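Local coordinates for protein putative angiotensinogen (Lampetra fluviatilis, PDB 5INW) that binds heparin, which promotes its inhibition of thrombin through a template mechanism, as a member of the serpin family of protease inhibitors, at residues R91-V96 against Y363-M367; S127-L132 against G368-M372; F168-N174 against V243-K249; A283-Y287 against V298-Y302; K292-T296 against D318-V322. The protein carries 1 engineered substitution. All blocks are in the same frame, centred on the assembly; numbering follows the deposited sequence.

Contact 1 of 5, residues R91-V96 against Y363-M367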
# COMPACT_ATOMS: atom_id res chain seq x y z
N ARG A 91 11.34 -0.71 -3.83
CA ARG A 91 11.67 -1.39 -5.06
C ARG A 91 10.49 -1.33 -6.03
O ARG A 91 10.68 -1.11 -7.23
CB ARG A 91 12.15 -2.82 -4.78
CG ARG A 91 13.65 -2.87 -4.46
CD ARG A 91 14.07 -3.97 -3.49
NE ARG A 91 13.40 -5.25 -3.78
CZ ARG A 91 12.97 -6.15 -2.88
NH1 ARG A 91 13.14 -5.97 -1.56
NH2 ARG A 91 12.34 -7.25 -3.31
N LEU A 92 9.28 -1.48 -5.53
CA LEU A 92 8.15 -1.44 -6.41
C LEU A 92 7.94 -0.04 -6.90
O LEU A 92 7.64 0.17 -8.07
CB LEU A 92 6.91 -1.98 -5.71
CG LEU A 92 5.58 -1.84 -6.45
CD1 LEU A 92 5.65 -2.65 -7.73
CD2 LEU A 92 4.43 -2.34 -5.60
N TYR A 93 8.11 0.92 -6.00
CA TYR A 93 7.93 2.32 -6.36
C TYR A 93 8.76 2.64 -7.57
O TYR A 93 8.29 3.27 -8.52
CB TYR A 93 8.37 3.23 -5.22
CG TYR A 93 7.92 4.68 -5.29
CD1 TYR A 93 8.61 5.62 -6.04
CD2 TYR A 93 6.83 5.14 -4.53
CE1 TYR A 93 8.20 6.94 -6.07
CE2 TYR A 93 6.46 6.46 -4.52
CZ TYR A 93 7.13 7.36 -5.31
OH TYR A 93 6.72 8.69 -5.34
N LYS A 94 10.01 2.19 -7.52
CA LYS A 94 10.98 2.43 -8.56
C LYS A 94 10.62 1.85 -9.89
O LYS A 94 10.93 2.44 -10.89
CB LYS A 94 12.31 1.88 -8.14
CG LYS A 94 12.98 2.79 -7.13
CD LYS A 94 14.05 2.03 -6.35
CE LYS A 94 14.99 2.98 -5.63
NZ LYS A 94 14.27 4.15 -5.02
N GLN A 95 9.98 0.69 -9.91
CA GLN A 95 9.40 0.16 -11.14
C GLN A 95 8.20 0.97 -11.64
O GLN A 95 8.11 1.24 -12.83
CB GLN A 95 8.96 -1.29 -10.94
CG GLN A 95 10.04 -2.30 -10.54
CD GLN A 95 11.22 -2.37 -11.49
OE1 GLN A 95 12.36 -2.29 -11.02
NE2 GLN A 95 10.98 -2.46 -12.79
N VAL A 96 7.29 1.38 -10.75
CA VAL A 96 6.15 2.24 -11.16
C VAL A 96 6.58 3.50 -11.93
O VAL A 96 5.87 3.92 -12.84
CB VAL A 96 5.22 2.63 -9.97
CG1 VAL A 96 4.11 3.62 -10.42
CG2 VAL A 96 4.56 1.39 -9.37
N TYR A 363 5.81 -5.32 -13.12
CA TYR A 363 6.68 -4.70 -12.12
C TYR A 363 7.31 -5.79 -11.24
O TYR A 363 8.53 -5.78 -10.98
CB TYR A 363 5.93 -3.67 -11.25
CG TYR A 363 5.24 -2.52 -11.99
CD1 TYR A 363 5.92 -1.74 -12.91
CD2 TYR A 363 3.89 -2.20 -11.73
CE1 TYR A 363 5.28 -0.70 -13.55
CE2 TYR A 363 3.25 -1.17 -12.38
CZ TYR A 363 3.94 -0.44 -13.29
OH TYR A 363 3.33 0.58 -13.95
N LEU A 364 6.49 -6.74 -10.81
CA LEU A 364 6.96 -7.81 -9.94
C LEU A 364 7.89 -8.72 -10.75
O LEU A 364 8.88 -9.23 -10.20
CB LEU A 364 5.79 -8.59 -9.37
CG LEU A 364 4.81 -7.77 -8.53
CD1 LEU A 364 3.49 -8.50 -8.31
CD2 LEU A 364 5.45 -7.39 -7.20
N SER A 365 7.58 -8.92 -12.03
CA SER A 365 8.50 -9.62 -12.90
C SER A 365 9.89 -8.98 -12.90
O SER A 365 10.89 -9.67 -12.71
CB SER A 365 7.94 -9.70 -14.32
OG SER A 365 6.79 -10.54 -14.34
N ALA A 366 9.98 -7.67 -13.10
CA ALA A 366 11.29 -7.00 -13.03
C ALA A 366 11.97 -7.18 -11.67
O ALA A 366 13.20 -7.34 -11.59
CB ALA A 366 11.18 -5.54 -13.37
N MET A 367 11.19 -7.17 -10.60
CA MET A 367 11.76 -7.32 -9.25
C MET A 367 12.21 -8.74 -8.93
O MET A 367 12.75 -8.98 -7.86
CB MET A 367 10.76 -6.85 -8.21
CG MET A 367 10.45 -5.36 -8.32
SD MET A 367 8.91 -4.98 -7.51
CE MET A 367 9.31 -5.45 -5.82

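Contact 2 of 5, residues S127-L132 against G368-M372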
# COMPACT_ATOMS: atom_id res chain seq x y z
N SER A 127 11.72 -23.12 -7.74
CA SER A 127 12.15 -21.81 -8.25
C SER A 127 11.16 -20.69 -7.83
O SER A 127 11.59 -19.61 -7.41
CB SER A 127 12.32 -21.83 -9.80
OG SER A 127 11.04 -21.81 -10.46
N THR A 128 9.85 -20.98 -7.93
CA THR A 128 8.80 -20.03 -7.60
C THR A 128 8.83 -19.52 -6.14
O THR A 128 8.79 -18.32 -5.92
CB THR A 128 7.45 -20.66 -7.90
OG1 THR A 128 7.46 -21.10 -9.26
CG2 THR A 128 6.31 -19.65 -7.68
N ARG A 129 8.88 -20.46 -5.20
CA ARG A 129 9.11 -20.22 -3.79
C ARG A 129 10.38 -19.38 -3.65
O ARG A 129 10.35 -18.35 -3.02
CB ARG A 129 9.15 -21.57 -2.99
CG ARG A 129 9.77 -21.66 -1.57
CD ARG A 129 9.00 -22.58 -0.63
NE ARG A 129 9.47 -22.52 0.77
CZ ARG A 129 9.09 -21.59 1.66
NH1 ARG A 129 8.22 -20.62 1.36
NH2 ARG A 129 9.59 -21.63 2.89
N ALA A 130 11.49 -19.81 -4.24
CA ALA A 130 12.79 -19.10 -4.03
C ALA A 130 12.78 -17.61 -4.39
O ALA A 130 13.10 -16.76 -3.56
CB ALA A 130 13.92 -19.81 -4.77
N GLU A 131 12.44 -17.32 -5.64
CA GLU A 131 12.27 -15.94 -6.12
C GLU A 131 11.42 -15.11 -5.17
O GLU A 131 11.75 -13.95 -4.86
CB GLU A 131 11.57 -15.98 -7.46
CG GLU A 131 12.40 -16.54 -8.59
CD GLU A 131 11.70 -16.45 -9.93
OE1 GLU A 131 10.56 -15.90 -10.01
OE2 GLU A 131 12.31 -16.94 -10.94
N LEU A 132 10.30 -15.71 -4.75
CA LEU A 132 9.35 -15.08 -3.83
C LEU A 132 9.90 -14.81 -2.41
O LEU A 132 9.65 -13.72 -1.87
CB LEU A 132 8.04 -15.90 -3.74
CG LEU A 132 6.95 -15.56 -4.77
CD1 LEU A 132 5.82 -16.56 -4.72
CD2 LEU A 132 6.37 -14.19 -4.53
N GLY A 368 11.98 -9.67 -9.85
CA GLY A 368 12.53 -11.03 -9.74
C GLY A 368 11.56 -12.20 -9.56
O GLY A 368 12.03 -13.32 -9.44
N MET A 369 10.24 -11.92 -9.61
CA MET A 369 9.19 -12.87 -9.27
C MET A 369 8.44 -13.27 -10.52
O MET A 369 7.25 -13.61 -10.49
CB MET A 369 8.22 -12.26 -8.29
CG MET A 369 8.78 -12.20 -6.90
SD MET A 369 7.78 -11.11 -5.88
CE MET A 369 8.48 -9.53 -6.39
N SER A 370 9.18 -13.30 -11.61
CA SER A 370 8.63 -13.65 -12.89
C SER A 370 8.11 -15.10 -12.98
O SER A 370 7.23 -15.41 -13.79
CB SER A 370 9.74 -13.45 -13.93
OG SER A 370 9.22 -13.60 -15.23
N SER A 371 8.67 -15.97 -12.15
CA SER A 371 8.42 -17.41 -12.25
C SER A 371 6.96 -17.79 -12.05
O SER A 371 6.40 -18.44 -12.88
CB SER A 371 9.31 -18.17 -11.25
OG SER A 371 9.02 -19.54 -11.20
N MET A 372 6.37 -17.32 -10.96
CA MET A 372 4.97 -17.64 -10.59
C MET A 372 3.88 -17.34 -11.65
O MET A 372 2.77 -17.84 -11.48
CB MET A 372 4.60 -16.87 -9.34
CG MET A 372 4.54 -15.34 -9.51
SD MET A 372 4.39 -14.58 -7.87
CE MET A 372 4.16 -12.87 -8.30
O HOH W 1 8.09 -16.11 -8.54

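Contact 3 of 5, residues F168-N174 against V243-K249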
# COMPACT_ATOMS: atom_id res chain seq x y z
N PHE A 168 -8.34 6.84 15.26
CA PHE A 168 -7.40 5.99 14.46
C PHE A 168 -8.00 4.63 14.15
O PHE A 168 -8.60 4.03 15.03
CB PHE A 168 -6.11 5.76 15.23
CG PHE A 168 -5.12 4.91 14.51
CD1 PHE A 168 -4.32 5.45 13.53
CD2 PHE A 168 -4.98 3.57 14.81
CE1 PHE A 168 -3.38 4.65 12.86
CE2 PHE A 168 -4.06 2.76 14.13
CZ PHE A 168 -3.28 3.30 13.16
N GLU A 169 -7.87 4.15 12.91
CA GLU A 169 -8.27 2.78 12.57
C GLU A 169 -7.36 2.31 11.50
O GLU A 169 -7.24 2.98 10.45
CB GLU A 169 -9.72 2.70 12.02
CG GLU A 169 -10.18 1.27 11.66
CD GLU A 169 -11.64 1.10 11.22
OE1 GLU A 169 -11.98 -0.02 10.74
OE2 GLU A 169 -12.48 2.05 11.33
N LEU A 170 -6.73 1.16 11.75
CA LEU A 170 -6.04 0.40 10.71
C LEU A 170 -6.50 -1.04 10.78
O LEU A 170 -6.36 -1.69 11.80
CB LEU A 170 -4.53 0.51 10.85
CG LEU A 170 -3.81 -0.15 9.65
CD1 LEU A 170 -3.98 0.55 8.32
CD2 LEU A 170 -2.33 -0.35 9.90
N MET A 171 -7.04 -1.55 9.68
CA MET A 171 -7.70 -2.84 9.64
C MET A 171 -7.20 -3.51 8.36
O MET A 171 -7.09 -2.86 7.34
CB MET A 171 -9.23 -2.60 9.63
CG MET A 171 -10.18 -3.78 9.44
SD MET A 171 -10.40 -4.10 7.66
CE MET A 171 -11.99 -3.34 7.27
N GLY A 172 -6.94 -4.80 8.44
CA GLY A 172 -6.46 -5.60 7.34
C GLY A 172 -7.10 -6.98 7.34
O GLY A 172 -7.23 -7.62 8.40
N LYS A 173 -7.48 -7.46 6.16
CA LYS A 173 -8.19 -8.70 6.03
C LYS A 173 -7.64 -9.42 4.82
O LYS A 173 -7.62 -8.86 3.75
CB LYS A 173 -9.69 -8.40 5.90
CG LYS A 173 -10.62 -9.57 6.13
CD LYS A 173 -10.82 -9.94 7.60
CE LYS A 173 -11.19 -11.43 7.77
NZ LYS A 173 -10.02 -12.37 7.67
N ASN A 174 -7.20 -10.65 5.00
CA ASN A 174 -7.00 -11.58 3.90
C ASN A 174 -8.18 -12.53 3.72
O ASN A 174 -8.77 -13.00 4.68
CB ASN A 174 -5.81 -12.44 4.15
CG ASN A 174 -4.59 -11.63 4.41
OD1 ASN A 174 -4.10 -10.87 3.54
ND2 ASN A 174 -4.04 -11.82 5.59
N VAL A 243 -7.12 -12.43 -1.78
CA VAL A 243 -7.50 -11.01 -1.61
C VAL A 243 -6.91 -10.49 -0.33
O VAL A 243 -7.05 -11.10 0.73
CB VAL A 243 -9.04 -10.88 -1.50
CG1 VAL A 243 -9.43 -9.51 -0.98
CG2 VAL A 243 -9.68 -11.20 -2.83
N ASN A 244 -6.22 -9.38 -0.42
CA ASN A 244 -5.95 -8.57 0.75
C ASN A 244 -6.66 -7.24 0.54
O ASN A 244 -6.60 -6.65 -0.54
CB ASN A 244 -4.46 -8.26 0.97
CG ASN A 244 -4.25 -7.36 2.13
OD1 ASN A 244 -4.34 -6.14 2.02
ND2 ASN A 244 -4.15 -7.96 3.30
N VAL A 245 -7.27 -6.78 1.60
CA VAL A 245 -7.65 -5.39 1.72
C VAL A 245 -7.06 -4.79 2.99
O VAL A 245 -6.91 -5.47 3.99
CB VAL A 245 -9.16 -5.19 1.74
CG1 VAL A 245 -9.75 -5.90 0.57
CG2 VAL A 245 -9.76 -5.72 3.03
N ILE A 246 -6.89 -3.48 2.96
CA ILE A 246 -6.37 -2.73 4.07
C ILE A 246 -7.00 -1.36 4.04
O ILE A 246 -7.09 -0.72 2.98
CB ILE A 246 -4.87 -2.75 3.96
CG1 ILE A 246 -4.20 -1.91 5.00
CG2 ILE A 246 -4.42 -2.27 2.60
CD1 ILE A 246 -2.73 -2.31 5.01
N TYR A 247 -7.46 -0.94 5.20
CA TYR A 247 -8.19 0.29 5.39
C TYR A 247 -7.57 1.05 6.53
O TYR A 247 -7.43 0.48 7.61
CB TYR A 247 -9.63 -0.01 5.77
CG TYR A 247 -10.42 1.23 6.13
CD1 TYR A 247 -11.00 1.98 5.15
CD2 TYR A 247 -10.56 1.67 7.46
CE1 TYR A 247 -11.72 3.11 5.45
CE2 TYR A 247 -11.26 2.82 7.79
CZ TYR A 247 -11.85 3.54 6.77
OH TYR A 247 -12.59 4.70 6.96
N PHE A 248 -7.25 2.33 6.29
CA PHE A 248 -6.73 3.25 7.30
C PHE A 248 -7.58 4.50 7.40
O PHE A 248 -7.93 5.10 6.36
CB PHE A 248 -5.31 3.65 6.88
CG PHE A 248 -4.78 4.89 7.55
CD1 PHE A 248 -4.34 4.85 8.87
CD2 PHE A 248 -4.68 6.08 6.85
CE1 PHE A 248 -3.86 5.98 9.49
CE2 PHE A 248 -4.19 7.22 7.46
CZ PHE A 248 -3.76 7.17 8.77
N LYS A 249 -7.94 4.91 8.62
CA LYS A 249 -8.56 6.23 8.80
C LYS A 249 -8.03 6.89 10.04
O LYS A 249 -8.34 6.48 11.15
CB LYS A 249 -10.08 6.17 8.86
CG LYS A 249 -10.73 7.55 8.87
CD LYS A 249 -12.24 7.40 8.88
CE LYS A 249 -12.92 8.73 9.13
NZ LYS A 249 -14.34 8.50 9.47

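Contact 4 of 5, residues A283-Y287 against V298-Y302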
# COMPACT_ATOMS: atom_id res chain seq x y z
N ALA A 283 0.34 25.31 12.94
CA ALA A 283 0.62 24.38 14.05
C ALA A 283 2.11 24.05 14.21
O ALA A 283 2.93 24.40 13.36
CB ALA A 283 -0.21 23.13 13.90
N LYS A 284 2.43 23.38 15.32
CA LYS A 284 3.79 22.94 15.66
C LYS A 284 4.13 21.60 14.97
O LYS A 284 3.87 20.53 15.51
CB LYS A 284 3.92 22.80 17.18
CG LYS A 284 3.56 24.06 17.93
CD LYS A 284 3.79 23.94 19.42
CE LYS A 284 3.35 25.23 20.07
NZ LYS A 284 3.67 25.24 21.52
N LEU A 285 4.78 21.67 13.81
CA LEU A 285 5.07 20.51 13.00
C LEU A 285 6.54 20.38 12.82
O LEU A 285 7.22 21.38 12.66
CB LEU A 285 4.41 20.68 11.65
CG LEU A 285 2.89 20.88 11.77
CD1 LEU A 285 2.29 21.34 10.45
CD2 LEU A 285 2.22 19.59 12.25
N SER A 286 7.04 19.16 12.81
CA SER A 286 8.43 18.91 12.46
C SER A 286 8.61 19.06 10.97
O SER A 286 7.86 18.48 10.21
CB SER A 286 8.87 17.51 12.87
OG SER A 286 8.90 17.46 14.29
N TYR A 287 9.63 19.81 10.57
CA TYR A 287 9.98 19.98 9.16
C TYR A 287 11.49 20.10 9.06
O TYR A 287 12.17 20.25 10.07
CB TYR A 287 9.32 21.23 8.58
CG TYR A 287 9.80 22.53 9.18
CD1 TYR A 287 9.53 22.82 10.52
CD2 TYR A 287 10.55 23.47 8.43
CE1 TYR A 287 10.00 23.98 11.11
CE2 TYR A 287 11.00 24.64 9.01
CZ TYR A 287 10.72 24.89 10.35
OH TYR A 287 11.15 26.06 10.95
N VAL A 298 8.19 17.33 5.65
CA VAL A 298 7.33 17.66 6.79
C VAL A 298 6.57 16.45 7.29
O VAL A 298 6.10 15.64 6.50
CB VAL A 298 6.34 18.81 6.43
CG1 VAL A 298 5.42 18.45 5.28
CG2 VAL A 298 5.49 19.22 7.62
N LYS A 299 6.40 16.38 8.60
CA LYS A 299 5.75 15.27 9.29
C LYS A 299 4.41 15.75 9.78
O LYS A 299 4.34 16.63 10.62
CB LYS A 299 6.61 14.83 10.46
CG LYS A 299 6.09 13.70 11.33
CD LYS A 299 7.22 13.19 12.24
CE LYS A 299 6.77 12.17 13.29
NZ LYS A 299 5.98 12.73 14.45
N LEU A 300 3.34 15.14 9.29
CA LEU A 300 1.98 15.46 9.72
C LEU A 300 1.46 14.34 10.59
O LEU A 300 0.95 13.35 10.09
CB LEU A 300 1.04 15.70 8.53
CG LEU A 300 1.71 16.61 7.52
CD1 LEU A 300 0.89 16.72 6.23
CD2 LEU A 300 2.01 17.96 8.12
N PRO A 301 1.53 14.50 11.90
CA PRO A 301 1.05 13.45 12.74
C PRO A 301 -0.46 13.16 12.62
O PRO A 301 -1.27 14.09 12.44
CB PRO A 301 1.42 13.96 14.16
CG PRO A 301 1.26 15.43 14.06
CD PRO A 301 1.76 15.75 12.67
N TYR A 302 -0.80 11.88 12.74
CA TYR A 302 -2.14 11.46 13.09
C TYR A 302 -2.21 11.08 14.56
O TYR A 302 -1.21 10.87 15.21
CB TYR A 302 -2.52 10.24 12.28
CG TYR A 302 -2.53 10.43 10.80
CD1 TYR A 302 -3.57 11.10 10.15
CD2 TYR A 302 -1.51 9.93 10.03
CE1 TYR A 302 -3.54 11.29 8.76
CE2 TYR A 302 -1.47 10.13 8.65
CZ TYR A 302 -2.48 10.80 8.02
OH TYR A 302 -2.43 10.93 6.67

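Contact 5 of 5, residues K292-T296 against D318-V322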
# COMPACT_ATOMS: atom_id res chain seq x y z
N LYS A 292 20.53 18.16 0.39
CA LYS A 292 21.01 17.19 -0.61
C LYS A 292 19.99 16.93 -1.73
O LYS A 292 20.40 16.80 -2.88
CB LYS A 292 21.46 15.90 0.09
CG LYS A 292 22.09 14.82 -0.80
CD LYS A 292 23.49 15.17 -1.28
CE LYS A 292 24.02 14.11 -2.24
NZ LYS A 292 25.33 14.48 -2.87
N LEU A 293 18.68 16.92 -1.42
CA LEU A 293 17.58 16.62 -2.40
C LEU A 293 16.73 17.83 -2.84
O LEU A 293 15.74 17.64 -3.56
CB LEU A 293 16.67 15.52 -1.85
CG LEU A 293 17.32 14.14 -1.64
CD1 LEU A 293 16.39 13.22 -0.88
CD2 LEU A 293 17.75 13.49 -2.96
N ARG A 294 17.13 19.04 -2.42
CA ARG A 294 16.52 20.31 -2.86
C ARG A 294 15.00 20.32 -2.71
O ARG A 294 14.26 20.73 -3.62
CB ARG A 294 16.92 20.61 -4.30
CG ARG A 294 18.41 20.90 -4.50
CD ARG A 294 18.65 21.48 -5.87
NE ARG A 294 19.89 20.94 -6.42
CZ ARG A 294 20.01 19.72 -6.97
NH1 ARG A 294 18.97 18.88 -7.06
NH2 ARG A 294 21.19 19.32 -7.44
N SER A 295 14.57 19.88 -1.53
CA SER A 295 13.16 19.62 -1.25
C SER A 295 12.86 19.74 0.23
O SER A 295 13.72 19.53 1.09
CB SER A 295 12.80 18.22 -1.74
OG SER A 295 13.44 17.24 -0.97
N THR A 296 11.62 20.14 0.49
CA THR A 296 11.10 20.34 1.84
C THR A 296 10.46 19.03 2.34
O THR A 296 9.67 18.42 1.63
CB THR A 296 10.01 21.47 1.86
OG1 THR A 296 10.44 22.62 1.13
CG2 THR A 296 9.67 21.87 3.28
N ASP A 318 13.33 18.49 -9.86
CA ASP A 318 14.03 17.66 -8.84
C ASP A 318 13.30 16.32 -8.45
O ASP A 318 13.87 15.47 -7.75
CB ASP A 318 14.20 18.42 -7.51
CG ASP A 318 14.99 19.70 -7.63
OD1 ASP A 318 15.98 19.70 -8.40
OD2 ASP A 318 14.61 20.71 -6.96
N LEU A 319 12.04 16.15 -8.88
CA LEU A 319 11.24 15.02 -8.46
C LEU A 319 11.79 13.62 -8.80
O LEU A 319 11.55 12.70 -8.05
CB LEU A 319 9.79 15.18 -8.98
CG LEU A 319 8.68 14.23 -8.46
CD1 LEU A 319 8.52 14.35 -6.96
CD2 LEU A 319 7.38 14.59 -9.16
N PRO A 320 12.49 13.45 -9.94
CA PRO A 320 13.08 12.14 -10.15
C PRO A 320 14.24 11.74 -9.22
O PRO A 320 14.47 10.56 -9.02
CB PRO A 320 13.52 12.21 -11.62
CG PRO A 320 12.51 13.11 -12.22
CD PRO A 320 12.42 14.19 -11.22
N LYS A 321 15.00 12.70 -8.75
CA LYS A 321 16.15 12.41 -7.88
C LYS A 321 15.66 12.19 -6.47
O LYS A 321 16.32 11.49 -5.71
CB LYS A 321 17.21 13.53 -7.95
CG LYS A 321 17.78 13.72 -9.36
CD LYS A 321 19.07 14.53 -9.37
CE LYS A 321 20.29 13.64 -9.11
NZ LYS A 321 21.53 14.43 -9.21
N VAL A 322 14.52 12.79 -6.13
CA VAL A 322 13.84 12.50 -4.86
C VAL A 322 13.29 11.07 -4.93
O VAL A 322 13.64 10.20 -4.10
CB VAL A 322 12.71 13.52 -4.59
CG1 VAL A 322 11.90 13.11 -3.37
CG2 VAL A 322 13.29 14.93 -4.40

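Contact 1 of 5, residues R91-V96 against Y363-M367
Two helices of the serpin fold, 77-96 and 361-369, pack here through Leu92, Gln95 and Val96 on the first and Tyr363 and Met367 on the second. The axes of the short segments come within 9.5 Å at 121° between their N-to-C directions, and side chains make the contact between them. Val96 CA sits over a face of the phenol as a CH-pi contact, 4.3 Å from the centroid of the Tyr363 ring and 27° off its normal. Val96 CG2 lies farther out toward the rim, 4.2 Å from Tyr363 CE2, while Gln95 O approaches the ring obliquely near CE1. At the root of the tyrosine, Leu92 crosses at about a right angle and sets its CD1 3.7 Å from Tyr363 CB. With an alanine here in place of Tyr363 the ring is gone, and a gap would probably open beside Val96, whose CA and CG2 would lose the face they pack on. The same Leu92 CD1 also touches Met367 SD at 4.0 Å, wedged between tyrosine and methionine. Around this core, Tyr358 packs on both Val96 and Tyr363, and the Arg91 guanidinium turns to another helix, its NH2 bonded to Ala135 O. Gln95 and Met367 run alongside each other but point opposite ways, Gln95 CG 3.8 Å from Met367 CG. Beyond that point the Met367 chain runs on until SD lies 3.8 Å from Leu92 CA; there it bends (chi3 62°) and brings its methyl CE to 4.0 Å from Arg91 CB.

Contact 2 of 5, residues S127-L132 against G368-M372
Ser371 points its hydroxyl at helix 126-136, where the hydroxyls of Thr128 and Ser127 both meet it: Ser371 OG is 2.9 Å from Thr128 OG1 and 3.1 Å from Ser127 OG, both hydrogen bonds. With OG anti to the backbone N (chi1 174°), Ser371 reaches across to this pair. Glu131 stretches out one turn along, its chain extended beyond CG, and its carboxylate takes the Ser371 N-H at OE1; the position of that oxygen is somewhat doubtful. A water also donates to Glu131 OE1 and accepts from Met372 N, 3.2 Å away. Deeper in, the contact turns apolar. Leu132 crosses both methionines at about a right angle, its CD2 lying 3.6 Å from Met369 SD and 3.9 Å from Met372 SD, while Thr128 CG2 rests on Met372 CB. Helix 361-369 ends here in a Schellman motif, with Gly368, at positive phi, as its C-prime residue. Helix 110-122 backs the apolar side, touching Leu132 and Met372, and Met372 also packs on strand 389-401.

Contact 3 of 5, residues F168-N174 against V243-K249
Asn244 and Asn174 join side chains across two antiparallel strands, Asn244 ND2 donating an N-H to Asn174 OD1 over 2.9 Å in a nearly straight bond (175°). The acceptor lies in the amide plane of Asn244, yet the donor arrives well above the carbonyl plane of Asn174, since the two amides are turned 54° apart. The other ends of both are engaged as well: Asn244 OD1 bonds to Ser112 OG and Asn174 ND2 to Phe196 O, linking the sheet to helices 110-122 and 186-196. A leucine in place of Asn244 would probably leave Asn174 OD1 and Ser112 without this polar partner. Paired backbone bonds run alongside, Lys173 with Val245 and Met171 with Tyr247, the Tyr247 N to Met171 O bond measuring 2.9 Å. These strands, 168-179 and 238-251, belong to the large central sheet of the serpin fold, and on its other side strand 238-251 pairs with 405-417, the reactive loop inserted as a strand after cleavage. On the face bearing the asparagines, Leu170 CD1 packs 3.7 Å from Phe248 CB. Phe168 CE1 meets the edge of the Phe248 ring at 3.7 Å from CE1, and Tyr302 packs edge-to-face with that phenylalanine. On the opposite face the Glu169 carboxylate crosses Tyr247, OE2 3.8 Å from CE2; the phenol OH of Tyr247 is held by Glu407 OE1 on the inserted strand.

Contact 4 of 5, residues A283-Y287 against V298-Y302
Leu285 reaches from the connecting loop onto strand 295-301, meeting Val298, Lys299, Leu300 and Pro301 in turn. Its CB comes first, 4.4 Å from Val298 CG2. On the backbone, Leu285 CB lies 4.2 Å from Lys299 O. CG stands anti to the carbonyl carbon (chi1 -58°), which carries the branch along the strand and splits it between two residues. At the tip CD1 touches Leu300 CD2 at 4.1 Å, the two leucines lying at a slant to each other. The other methyl, Leu285 CD2, lies 3.9 Å from Pro301 CD, the two side chains meeting at about a right angle. Leu347 of strand 345-359 packs on both Leu285 and Leu300, so a strand of the large sheet touches both leucines. The next residue supplies the polar grip: Lys299 N donates to Ser286 O over 3.0 Å. Val298 CG2 leans on that same Ser286 O at 3.6 Å. The hydroxyl of Ser286 goes elsewhere, bonding to the backbone oxygens of Gly339 and Pro340. Then Tyr287 joins Val298 as an antiparallel non-hydrogen-bonded pair, CA to CA 4.2 Å, with Val298 also covered by Val6 of the C-terminal peptide chain. Here the chain leaves strand 273-283 and enters the hairpin 287-290 with 295-301 of the small antiparallel sheet, sheet B of the serpin fold, to which the C-terminal peptide probably belongs as in other cleaved serpins.

Contact 5 of 5, residues K292-T296 against D318-V322
The Arg294 guanidinium and the Asp318 carboxylate lie with their planes only 23° apart, although the two side chains cross at about a right angle. Asp318 OD1 comes to the guanidinium obliquely and forms a long salt bridge, 3.4 Å from Arg294 NH1. The second carboxylate oxygen lies back along the arginine, Asp318 OD2 resting 3.5 Å from Arg294 CB, and takes a weak hydrogen bond from Arg315 N. Asp318 is buried and Arg294 exposed, and the arginine probably offsets part of the acid's charge. A bend at chi3 (-141°) swings the end of the arginine over to OD1. Lys321 brings a second positive charge close by, its NZ 5.2 Å from Arg294 NH2, without reaching the acid. Below the charges, aliphatic groups pack against oxygens: Val322 CG2 touches the backbone oxygen Leu293 O at 3.7 Å and Ser295 OG at 4.1 Å. Leu293 in turn extends CD2 to within 3.7 Å of Lys321 O, and its flank packs on Trp334 of helix 328-337. Helix 319-325 thus covers the entry to strand 295-301, with Val322 packing also on Ile311 of strand 306-313. Arg294 itself has a positive phi of 52° and, with Ser295, faces Asp290: a G1 beta bulge in the hairpin that joins strands 287-290 and 295-301.

How the contacts relate
Contact 3 lies nearest the centre of the chain and is the one built on repeated backbone bonds, joining two strands of the central sheet; contacts 2, 4 and 5 sit farther out. Contacts 1 and 2 share helix 361-369, the first using its body for apolar and CH-pi packing, the second its C-terminal end, where hydroxyls, an acid and a water take over. Contacts 4 and 5 both use strand 295-301, one around the start of the hairpin and the other around its turn, with a long salt bridge, from an exposed arginine to a buried aspartate, in contact 5. Contacts 3 and 4 touch where the chain leaves strand 295-301.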